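Local atomic coordinates of 3-dehydroquinate dehydratase (Aquifex aeolicus, PDB entry 2EGZ), a protein that catalyses the cis-dehydration of 3-dehydroquinate to 3-dehydroshikimate through a Schiff-base intermediate, the third step of the chorismate pathway. Residues Ile126-Glu129 / Val130-Gly134; Val153-Leu156 / Leu157-Arg161; Arg94-Leu97 / Val98-Tyr101; Gln203-Leu206 / Glu207-Val210. All blocks are in the same frame, centred on the assembly; numbering follows the deposited sequence.

Contact 1 of 4, residues Ile126-Glu129 / Val130-Gly134; sequences IIRE and VLREG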
loop_
_atom_site.group_PDB
_atom_site.type_symbol
_atom_site.label_atom_id
_atom_site.label_comp_id
_atom_site.label_asym_id
_atom_site.label_seq_id
_atom_site.Cartn_x
_atom_site.Cartn_y
_atom_site.Cartn_z
ATOM N N ILE B 126 -12.750 -3.117 5.611
ATOM C CA ILE B 126 -11.355 -3.347 5.252
ATOM C C ILE B 126 -10.875 -4.637 5.919
ATOM O O ILE B 126 -10.187 -5.445 5.299
ATOM C CB ILE B 126 -10.466 -2.164 5.694
ATOM C CG1 ILE B 126 -10.772 -0.948 4.814
ATOM C CG2 ILE B 126 -8.992 -2.541 5.596
ATOM C CD1 ILE B 126 -9.941 0.282 5.132
ATOM N N ILE B 127 -11.242 -4.830 7.182
ATOM C CA ILE B 127 -10.858 -6.047 7.889
ATOM C C ILE B 127 -11.383 -7.259 7.119
ATOM O O ILE B 127 -10.649 -8.214 6.856
ATOM C CB ILE B 127 -11.447 -6.073 9.320
ATOM C CG1 ILE B 127 -10.784 -4.984 10.163
ATOM C CG2 ILE B 127 -11.259 -7.459 9.947
ATOM C CD1 ILE B 127 -11.381 -4.802 11.539
ATOM N N ARG B 128 -12.657 -7.210 6.741
ATOM C CA ARG B 128 -13.265 -8.315 6.009
ATOM C C ARG B 128 -12.668 -8.517 4.620
ATOM O O ARG B 128 -12.508 -9.649 4.172
ATOM C CB ARG B 128 -14.782 -8.112 5.897
ATOM C CG ARG B 128 -15.524 -8.246 7.223
ATOM C CD ARG B 128 -17.036 -8.251 7.003
ATOM N NE ARG B 128 -17.515 -6.949 6.554
ATOM C CZ ARG B 128 -18.039 -6.026 7.354
ATOM N NH1 ARG B 128 -18.167 -6.255 8.656
ATOM N NH2 ARG B 128 -18.424 -4.865 6.847
ATOM N N GLU B 129 -12.342 -7.425 3.935
ATOM C CA GLU B 129 -11.763 -7.540 2.600
ATOM C C GLU B 129 -10.390 -8.196 2.648
ATOM O O GLU B 129 -10.057 -9.019 1.794
ATOM C CB GLU B 129 -11.641 -6.172 1.938
ATOM C CG GLU B 129 -11.118 -6.257 0.512
ATOM C CD GLU B 129 -11.032 -4.906 -0.153
ATOM O OE1 GLU B 129 -12.066 -4.206 -0.207
ATOM O OE2 GLU B 129 -9.933 -4.543 -0.622
ATOM N N VAL B 130 -9.587 -7.820 3.639
ATOM C CA VAL B 130 -8.254 -8.397 3.788
ATOM C C VAL B 130 -8.377 -9.899 3.988
ATOM O O VAL B 130 -7.639 -10.681 3.389
ATOM C CB VAL B 130 -7.505 -7.774 4.997
ATOM C CG1 VAL B 130 -6.243 -8.572 5.309
ATOM C CG2 VAL B 130 -7.145 -6.327 4.683
ATOM N N LEU B 131 -9.319 -10.304 4.830
ATOM C CA LEU B 131 -9.532 -11.720 5.091
ATOM C C LEU B 131 -10.018 -12.448 3.844
ATOM O O LEU B 131 -9.503 -13.510 3.493
ATOM C CB LEU B 131 -10.550 -11.896 6.217
ATOM C CG LEU B 131 -10.091 -11.345 7.568
ATOM C CD1 LEU B 131 -11.233 -11.437 8.569
ATOM C CD2 LEU B 131 -8.876 -12.134 8.054
ATOM N N ARG B 132 -11.006 -11.876 3.169
ATOM C CA ARG B 132 -11.531 -12.513 1.972
ATOM C C ARG B 132 -10.513 -12.614 0.849
ATOM O O ARG B 132 -10.458 -13.628 0.156
ATOM C CB ARG B 132 -12.792 -11.788 1.495
ATOM C CG ARG B 132 -13.975 -12.110 2.387
ATOM C CD ARG B 132 -15.267 -11.454 1.961
ATOM N NE ARG B 132 -16.329 -11.859 2.876
ATOM C CZ ARG B 132 -17.165 -11.021 3.480
ATOM N NH1 ARG B 132 -17.072 -9.717 3.261
ATOM N NH2 ARG B 132 -18.080 -11.492 4.325
ATOM N N GLU B 133 -9.703 -11.574 0.668
ATOM C CA GLU B 133 -8.687 -11.600 -0.382
ATOM C C GLU B 133 -7.638 -12.655 -0.053
ATOM O O GLU B 133 -7.162 -13.368 -0.936
ATOM C CB GLU B 133 -8.031 -10.229 -0.525
ATOM C CG GLU B 133 -8.923 -9.210 -1.196
ATOM C CD GLU B 133 -9.165 -9.538 -2.657
ATOM O OE1 GLU B 133 -8.248 -9.316 -3.475
ATOM O OE2 GLU B 133 -10.265 -10.030 -2.984
ATOM N N GLY B 134 -7.286 -12.756 1.224
ATOM C CA GLY B 134 -6.311 -13.750 1.627
ATOM C C GLY B 134 -6.763 -15.150 1.241
ATOM O O GLY B 134 -5.975 -15.950 0.736
#
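Helix 124-136, the crossover helix of a beta-alpha-beta unit in the TIM barrel, sets Ile126 and Ile127 against Val130 and Leu131 one turn later, and Arg128 and Glu129 beside Arg132 and Glu133. Four consecutive i to i+4 bonds define it as regular alpha-helix, the shortest being Glu133 N to Glu129 O at 2.8 Å. The apolar pairs meet methyl to methyl: Ile127 CG2 is 4.2 Å from Leu131 CD1, and Ile126 CG2 is 4.3 Å from Val130 CG2. Arg128 and Arg132 run side by side with their guanidinium planes 42° apart. The extended chain of Arg132, its CG anti to the carbonyl carbon (chi1 -75°), carries NH1 to 3.8 Å from Arg128 CB. The same NH1 lies at the edge of the Arg128 guanidinium, near its plane, 4.3 Å from Arg128 NE, which brings two like charges close; Arg128 NH1 is hydrogen-bonded to Gln162. Glu129 and Glu133 also run side by side, Glu129 CG 4.1 Å from Glu133 CG; Glu133, bent at its second torsion, directs OE1 to salt bridges with Arg136 and Arg94. Around this turn, Ile127 packs on Leu156 of helix 150-160, Val130 and Leu131 rest on Ile143 of strand 140-146, and Ile126 touches Ser35 of the second subunit.

Contact 2 of 4, residues Val153-Leu156 / Leu157-Arg161; sequences VARL and LCISR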
loop_
_atom_site.group_PDB
_atom_site.type_symbol
_atom_site.label_atom_id
_atom_site.label_comp_id
_atom_site.label_asym_id
_atom_site.label_seq_id
_atom_site.Cartn_x
_atom_site.Cartn_y
_atom_site.Cartn_z
ATOM N N VAL B 153 -9.810 -3.754 19.815
ATOM C CA VAL B 153 -9.411 -5.152 19.962
ATOM C C VAL B 153 -10.640 -6.032 19.802
ATOM O O VAL B 153 -10.650 -6.962 19.002
ATOM C CB VAL B 153 -8.793 -5.414 21.351
ATOM C CG1 VAL B 153 -8.305 -6.858 21.443
ATOM C CG2 VAL B 153 -7.652 -4.442 21.598
ATOM N N ALA B 154 -11.684 -5.718 20.561
ATOM C CA ALA B 154 -12.923 -6.476 20.500
ATOM C C ALA B 154 -13.454 -6.503 19.068
ATOM O O ALA B 154 -13.894 -7.544 18.579
ATOM C CB ALA B 154 -13.955 -5.846 21.442
ATOM N N ARG B 155 -13.395 -5.354 18.397
ATOM C CA ARG B 155 -13.889 -5.229 17.028
ATOM C C ARG B 155 -13.126 -6.115 16.047
ATOM O O ARG B 155 -13.731 -6.843 15.259
ATOM C CB ARG B 155 -13.826 -3.758 16.590
ATOM C CG ARG B 155 -14.571 -3.446 15.297
ATOM C CD ARG B 155 -14.858 -1.948 15.191
ATOM N NE ARG B 155 -13.639 -1.141 15.179
ATOM C CZ ARG B 155 -12.830 -1.012 14.129
ATOM N NH1 ARG B 155 -11.743 -0.255 14.217
ATOM N NH2 ARG B 155 -13.105 -1.639 12.992
ATOM N N LEU B 156 -11.799 -6.062 16.092
ATOM C CA LEU B 156 -10.992 -6.886 15.195
ATOM C C LEU B 156 -11.335 -8.361 15.376
ATOM O O LEU B 156 -11.534 -9.091 14.402
ATOM C CB LEU B 156 -9.495 -6.693 15.471
ATOM C CG LEU B 156 -8.571 -7.664 14.713
ATOM C CD1 LEU B 156 -8.689 -7.407 13.213
ATOM C CD2 LEU B 156 -7.123 -7.497 15.175
ATOM N N LEU B 157 -11.407 -8.799 16.628
ATOM C CA LEU B 157 -11.699 -10.202 16.913
ATOM C C LEU B 157 -13.097 -10.619 16.486
ATOM O O LEU B 157 -13.282 -11.671 15.867
ATOM C CB LEU B 157 -11.498 -10.484 18.404
ATOM C CG LEU B 157 -10.059 -10.293 18.894
ATOM C CD1 LEU B 157 -10.008 -10.336 20.411
ATOM C CD2 LEU B 157 -9.169 -11.379 18.299
ATOM N N CYS B 158 -14.084 -9.793 16.801
ATOM C CA CYS B 158 -15.461 -10.109 16.447
ATOM C C CYS B 158 -15.762 -10.061 14.954
ATOM O O CYS B 158 -16.479 -10.919 14.431
ATOM C CB CYS B 158 -16.410 -9.179 17.195
ATOM S SG CYS B 158 -16.356 -9.478 18.966
ATOM N N ILE B 159 -15.220 -9.064 14.267
ATOM C CA ILE B 159 -15.462 -8.935 12.838
ATOM C C ILE B 159 -14.790 -10.062 12.057
ATOM O O ILE B 159 -15.287 -10.492 11.013
ATOM C CB ILE B 159 -14.961 -7.568 12.327
ATOM C CG1 ILE B 159 -15.786 -6.449 12.966
ATOM C CG2 ILE B 159 -15.048 -7.499 10.807
ATOM C CD1 ILE B 159 -17.263 -6.497 12.646
ATOM N N SER B 160 -13.672 -10.562 12.573
ATOM C CA SER B 160 -12.959 -11.634 11.893
ATOM C C SER B 160 -13.801 -12.901 11.762
ATOM O O SER B 160 -13.578 -13.699 10.854
ATOM C CB SER B 160 -11.650 -11.956 12.624
ATOM O OG SER B 160 -11.892 -12.737 13.780
ATOM N N ARG B 161 -14.770 -13.087 12.658
ATOM C CA ARG B 161 -15.626 -14.274 12.616
ATOM C C ARG B 161 -16.593 -14.263 11.433
ATOM O O ARG B 161 -17.156 -15.299 11.070
ATOM C CB ARG B 161 -16.428 -14.405 13.914
ATOM C CG ARG B 161 -15.567 -14.546 15.158
ATOM C CD ARG B 161 -16.405 -14.592 16.429
ATOM N NE ARG B 161 -17.224 -15.797 16.524
ATOM C CZ ARG B 161 -18.552 -15.799 16.546
ATOM N NH1 ARG B 161 -19.219 -14.652 16.478
ATOM N NH2 ARG B 161 -19.212 -16.945 16.641
#
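Leu157 lies alongside Val153, its CD1 4.0 Å from Val153 CG1, both side chains pointing the same way. With CG of Leu157 anti to its carbonyl carbon (chi1 -63°), the branch point also sits over the preceding turn, CG being 3.4 Å from Val153 O. The backbone joins the same two residues through a nearly straight bond, Leu157 N to Val153 O, with an angle of 171° at the hydrogen. A second parallel pair is Arg155 and Ile159, where Arg155 CG is 4.0 Å from Ile159 CG1. These turns belong to helix 150-160, which crosses over between strands 140-146 and 168-172 of the TIM barrel. Beyond CG, the Arg155 chain bends at its third torsion, and its guanidinium is hydrogen-bonded to the Asn124 side chain and to the carbonyls of Thr121 and Pro122. Further along, the geometry becomes less regular: Ser160 N reaches Leu156 O at 3.2 Å through a bond bent to 144°. Ser160 OG turns back to donate to Leu157 O at 2.7 Å, which gives the buried hydroxyl a backbone acceptor. Ile159 meets Asn124 and Arg128 of helix 124-136, while Leu156 packs on Val145 and Ser171 of the flanking strands.

Contact 3 of 4, residues Arg94-Leu97 / Val98-Tyr101; sequences RGLL and VKLY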
loop_
_atom_site.group_PDB
_atom_site.type_symbol
_atom_site.label_atom_id
_atom_site.label_comp_id
_atom_site.label_asym_id
_atom_site.label_seq_id
_atom_site.Cartn_x
_atom_site.Cartn_y
_atom_site.Cartn_z
ATOM N N ARG B 94 0.726 -7.595 -4.692
ATOM C CA ARG B 94 -0.113 -8.337 -5.625
ATOM C C ARG B 94 0.608 -9.122 -6.714
ATOM O O ARG B 94 0.187 -10.225 -7.065
ATOM C CB ARG B 94 -1.113 -7.379 -6.272
ATOM C CG ARG B 94 -2.008 -6.654 -5.276
ATOM C CD ARG B 94 -3.115 -7.550 -4.746
ATOM N NE ARG B 94 -3.923 -6.866 -3.738
ATOM C CZ ARG B 94 -5.132 -7.263 -3.350
ATOM N NH1 ARG B 94 -5.680 -8.344 -3.889
ATOM N NH2 ARG B 94 -5.795 -6.577 -2.425
ATOM N N GLY B 95 1.689 -8.559 -7.246
ATOM C CA GLY B 95 2.426 -9.225 -8.309
ATOM C C GLY B 95 3.107 -10.540 -7.959
ATOM O O GLY B 95 3.500 -11.291 -8.854
ATOM N N LEU B 96 3.248 -10.826 -6.668
ATOM C CA LEU B 96 3.903 -12.058 -6.229
ATOM C C LEU B 96 2.942 -13.101 -5.666
ATOM O O LEU B 96 3.313 -14.261 -5.497
ATOM C CB LEU B 96 4.963 -11.733 -5.172
ATOM C CG LEU B 96 6.104 -10.811 -5.606
ATOM C CD1 LEU B 96 6.939 -10.416 -4.405
ATOM C CD2 LEU B 96 6.962 -11.516 -6.645
ATOM N N LEU B 97 1.705 -12.694 -5.397
ATOM C CA LEU B 97 0.706 -13.592 -4.819
ATOM C C LEU B 97 0.451 -14.906 -5.563
ATOM O O LEU B 97 0.658 -15.989 -5.005
ATOM C CB LEU B 97 -0.622 -12.845 -4.630
ATOM C CG LEU B 97 -0.619 -11.618 -3.708
ATOM C CD1 LEU B 97 -2.016 -11.023 -3.654
ATOM C CD2 LEU B 97 -0.157 -12.006 -2.307
ATOM N N VAL B 98 -0.009 -14.822 -6.809
ATOM C CA VAL B 98 -0.293 -16.031 -7.583
ATOM C C VAL B 98 0.952 -16.903 -7.695
ATOM O O VAL B 98 0.889 -18.122 -7.551
ATOM C CB VAL B 98 -0.791 -15.683 -9.008
ATOM C CG1 VAL B 98 -1.042 -16.958 -9.800
ATOM C CG2 VAL B 98 -2.060 -14.849 -8.924
ATOM N N LYS B 99 2.079 -16.252 -7.946
ATOM C CA LYS B 99 3.370 -16.913 -8.084
ATOM C C LYS B 99 3.766 -17.687 -6.820
ATOM O O LYS B 99 4.100 -18.871 -6.887
ATOM C CB LYS B 99 4.426 -15.858 -8.421
ATOM C CG LYS B 99 5.854 -16.355 -8.483
ATOM C CD LYS B 99 6.782 -15.223 -8.908
ATOM C CE LYS B 99 8.243 -15.604 -8.758
ATOM N NZ LYS B 99 8.577 -16.837 -9.512
ATOM N N LEU B 100 3.722 -17.018 -5.670
ATOM C CA LEU B 100 4.080 -17.656 -4.406
ATOM C C LEU B 100 3.084 -18.734 -3.993
ATOM O O LEU B 100 3.442 -19.681 -3.288
ATOM C CB LEU B 100 4.213 -16.602 -3.300
ATOM C CG LEU B 100 5.605 -15.987 -3.090
ATOM C CD1 LEU B 100 6.228 -15.610 -4.422
ATOM C CD2 LEU B 100 5.492 -14.765 -2.195
ATOM N N TYR B 101 1.834 -18.595 -4.420
ATOM C CA TYR B 101 0.832 -19.598 -4.093
ATOM C C TYR B 101 1.156 -20.890 -4.841
ATOM O O TYR B 101 1.123 -21.980 -4.267
ATOM C CB TYR B 101 -0.569 -19.131 -4.491
ATOM C CG TYR B 101 -1.588 -20.245 -4.431
ATOM C CD1 TYR B 101 -2.066 -20.715 -3.207
ATOM C CD2 TYR B 101 -2.028 -20.877 -5.596
ATOM C CE1 TYR B 101 -2.954 -21.787 -3.142
ATOM C CE2 TYR B 101 -2.915 -21.950 -5.543
ATOM C CZ TYR B 101 -3.372 -22.399 -4.315
ATOM O OH TYR B 101 -4.238 -23.465 -4.255
#
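Leu96 and Leu97 accept two successive i to i+4 backbone bonds, Leu100 N to Leu96 O at 2.8 Å and Tyr101 N to Leu97 O at 2.9 Å, the second bent to 146° at the hydrogen. The backbone at this start of the turn is less regular. Leu96 has a phi of -107°, Leu97 N makes a weak bond to Arg94 O at 3.3 Å, and Val98 N, 4.6 Å from Arg94 O, is buried with no partner in the model. Among the side chains, Leu100 reaches back over the preceding turn: its CD1 is 4.1 Å from Leu96 CB and 3.4 Å from Leu96 O. With chi1 at -91°, skewed from a staggered value, and chi2 at 45°, CD1 comes to lie near that carbonyl. An alanine here would lack both branches and is likely to open a gap between Leu96 and the side chains of Phe77, Ile89 and Leu111 that Leu100 now touches. On another side of Leu96, its CD2 lies 4.3 Å from Lys99 CD. The lysine chain stays extended that far, then bends at its last torsion, and NZ forms a salt bridge with Glu78 of helix 73-80. Tyr101 contributes chiefly CB, near Leu97 O, while its ring leads away and the side chain packs on Leu111. Leu97 itself turns to Ile89, Leu91 and Tyr137. A helix with one face packed on the strands on both sides of it in sequence, here 86-90 and 110-117, is typical of the beta-alpha-beta crossover repeated round a TIM barrel.

Contact 4 of 4, residues Gln203-Leu206 / Glu207-Val210; sequences QIPL and EEMV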
loop_
_atom_site.group_PDB
_atom_site.type_symbol
_atom_site.label_atom_id
_atom_site.label_comp_id
_atom_site.label_asym_id
_atom_site.label_seq_id
_atom_site.Cartn_x
_atom_site.Cartn_y
_atom_site.Cartn_z
ATOM N N GLN B 203 4.036 -6.503 23.470
ATOM C CA GLN B 203 4.701 -7.771 23.202
ATOM C C GLN B 203 4.688 -8.672 24.427
ATOM O O GLN B 203 4.615 -8.201 25.566
ATOM C CB GLN B 203 6.147 -7.546 22.749
ATOM C CG GLN B 203 6.277 -6.661 21.526
ATOM C CD GLN B 203 7.707 -6.577 21.020
ATOM O OE1 GLN B 203 8.655 -6.573 21.806
ATOM N NE2 GLN B 203 7.867 -6.491 19.703
ATOM N N ILE B 204 4.755 -9.975 24.181
ATOM C CA ILE B 204 4.762 -10.966 25.245
ATOM C C ILE B 204 5.940 -11.910 25.042
ATOM O O ILE B 204 6.140 -12.428 23.946
ATOM C CB ILE B 204 3.467 -11.799 25.242
ATOM C CG1 ILE B 204 2.265 -10.893 25.512
ATOM C CG2 ILE B 204 3.563 -12.913 26.281
ATOM C CD1 ILE B 204 0.945 -11.631 25.539
ATOM N N PRO B 205 6.743 -12.134 26.094
ATOM C CA PRO B 205 7.900 -13.031 25.996
ATOM C C PRO B 205 7.498 -14.480 25.723
ATOM O O PRO B 205 6.490 -14.965 26.232
ATOM C CB PRO B 205 8.580 -12.871 27.354
ATOM C CG PRO B 205 8.248 -11.446 27.726
ATOM C CD PRO B 205 6.783 -11.365 27.351
ATOM N N LEU B 206 8.304 -15.162 24.919
ATOM C CA LEU B 206 8.058 -16.552 24.563
ATOM C C LEU B 206 7.754 -17.448 25.762
ATOM O O LEU B 206 6.782 -18.203 25.748
ATOM C CB LEU B 206 9.265 -17.102 23.800
ATOM C CG LEU B 206 9.320 -18.605 23.519
ATOM C CD1 LEU B 206 8.080 -19.057 22.755
ATOM C CD2 LEU B 206 10.572 -18.906 22.717
ATOM N N GLU B 207 8.583 -17.370 26.798
ATOM C CA GLU B 207 8.381 -18.200 27.980
ATOM C C GLU B 207 7.016 -17.992 28.612
ATOM O O GLU B 207 6.371 -18.948 29.034
ATOM C CB GLU B 207 9.466 -17.926 29.025
ATOM C CG GLU B 207 10.859 -18.350 28.601
ATOM C CD GLU B 207 11.874 -18.201 29.719
ATOM O OE1 GLU B 207 12.026 -17.077 30.241
ATOM O OE2 GLU B 207 12.519 -19.210 30.075
ATOM N N GLU B 208 6.579 -16.740 28.684
ATOM C CA GLU B 208 5.285 -16.430 29.274
ATOM C C GLU B 208 4.126 -16.968 28.436
ATOM O O GLU B 208 3.167 -17.518 28.979
ATOM C CB GLU B 208 5.143 -14.915 29.471
ATOM C CG GLU B 208 6.019 -14.366 30.596
ATOM C CD GLU B 208 5.922 -12.855 30.742
ATOM O OE1 GLU B 208 4.792 -12.319 30.684
ATOM O OE2 GLU B 208 6.975 -12.204 30.927
ATOM N N MET B 209 4.212 -16.829 27.117
ATOM C CA MET B 209 3.134 -17.312 26.253
ATOM C C MET B 209 3.004 -18.832 26.323
ATOM O O MET B 209 1.907 -19.377 26.213
ATOM C CB MET B 209 3.370 -16.882 24.807
ATOM C CG MET B 209 2.241 -17.264 23.861
ATOM S SD MET B 209 0.630 -16.536 24.310
ATOM C CE MET B 209 0.793 -14.955 23.521
ATOM N N VAL B 210 4.126 -19.520 26.499
ATOM C CA VAL B 210 4.093 -20.974 26.589
ATOM C C VAL B 210 3.265 -21.399 27.798
ATOM O O VAL B 210 2.420 -22.294 27.711
ATOM C CB VAL B 210 5.519 -21.548 26.711
ATOM C CG1 VAL B 210 5.466 -23.017 27.099
ATOM C CG2 VAL B 210 6.246 -21.383 25.380
#
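Pro205 and Leu206 offer their carbonyls to the first turn of helix 206-217: Met209 N donates to Pro205 O at 3.1 Å and Val210 N to Leu206 O, also at 3.1 Å. The first is the straighter, with 162° at the hydrogen against 153° for the second, and Pro205 occupies the N-cap position. Outside the turn, Glu207 forms a salt bridge with Lys22, and Gln203, predicted to bind 3-dehydroquinate, accepts bonds at OE1 from the backbone N of Phe199 and Ala200. Packing begins at the proline ring, which lies alongside the extended Glu208 chain. Glu208 OE2 is 3.5 Å from Pro205 CG, and Glu208 CD is 3.8 Å from Pro205 CD. Glu208 CG is anti to the carbonyl carbon (chi1 -72°), which folds the carboxylate back along the ring. A glycine in place of Pro205 would probably leave the Glu208 carboxylate free to swing and the backbone at the N-cap less restricted. Ile204 and Met209 cross at about a right angle, Ile204 CD1 meeting Met209 CE at 3.9 Å; the methionine reaches there by bending at its second and third torsions. Leu206 CD1 touches Val210 CG2 at 4.0 Å, the two side chains crossing obliquely. Ile204 and Leu206 make backbone bonds with Ser194, beyond strand 190-192. Both Ile204 and Met209 touch Arg180 of helix 179-182, a residue that binds 3-dehydroquinate, while Leu206, Met209 and Val210 pack on Ile3 of strand 2-7.

From the N terminus the order is contact 3, contact 1, contact 2 and contact 4, each closing before the next opens. All are local, spanning successive turns of one helix or the entry to it, so none nests or crosses. Contacts 3, 1 and 2 lie on three successive crossover helices. The first two are joined by the 2.8 Å salt bridge from Arg94 NH1 to Glu133 OE1, and contacts 1 and 2 touch through packing, Arg128 CG being 3.7 Å from Ile159 CG2. Contact 4 stands across the chain's centre from contacts 1 and 3, its centre about 28 Å and 33 Å from theirs; there the last helix packs on the first strand, beside which the last strand, 190-192, lies in the sheet.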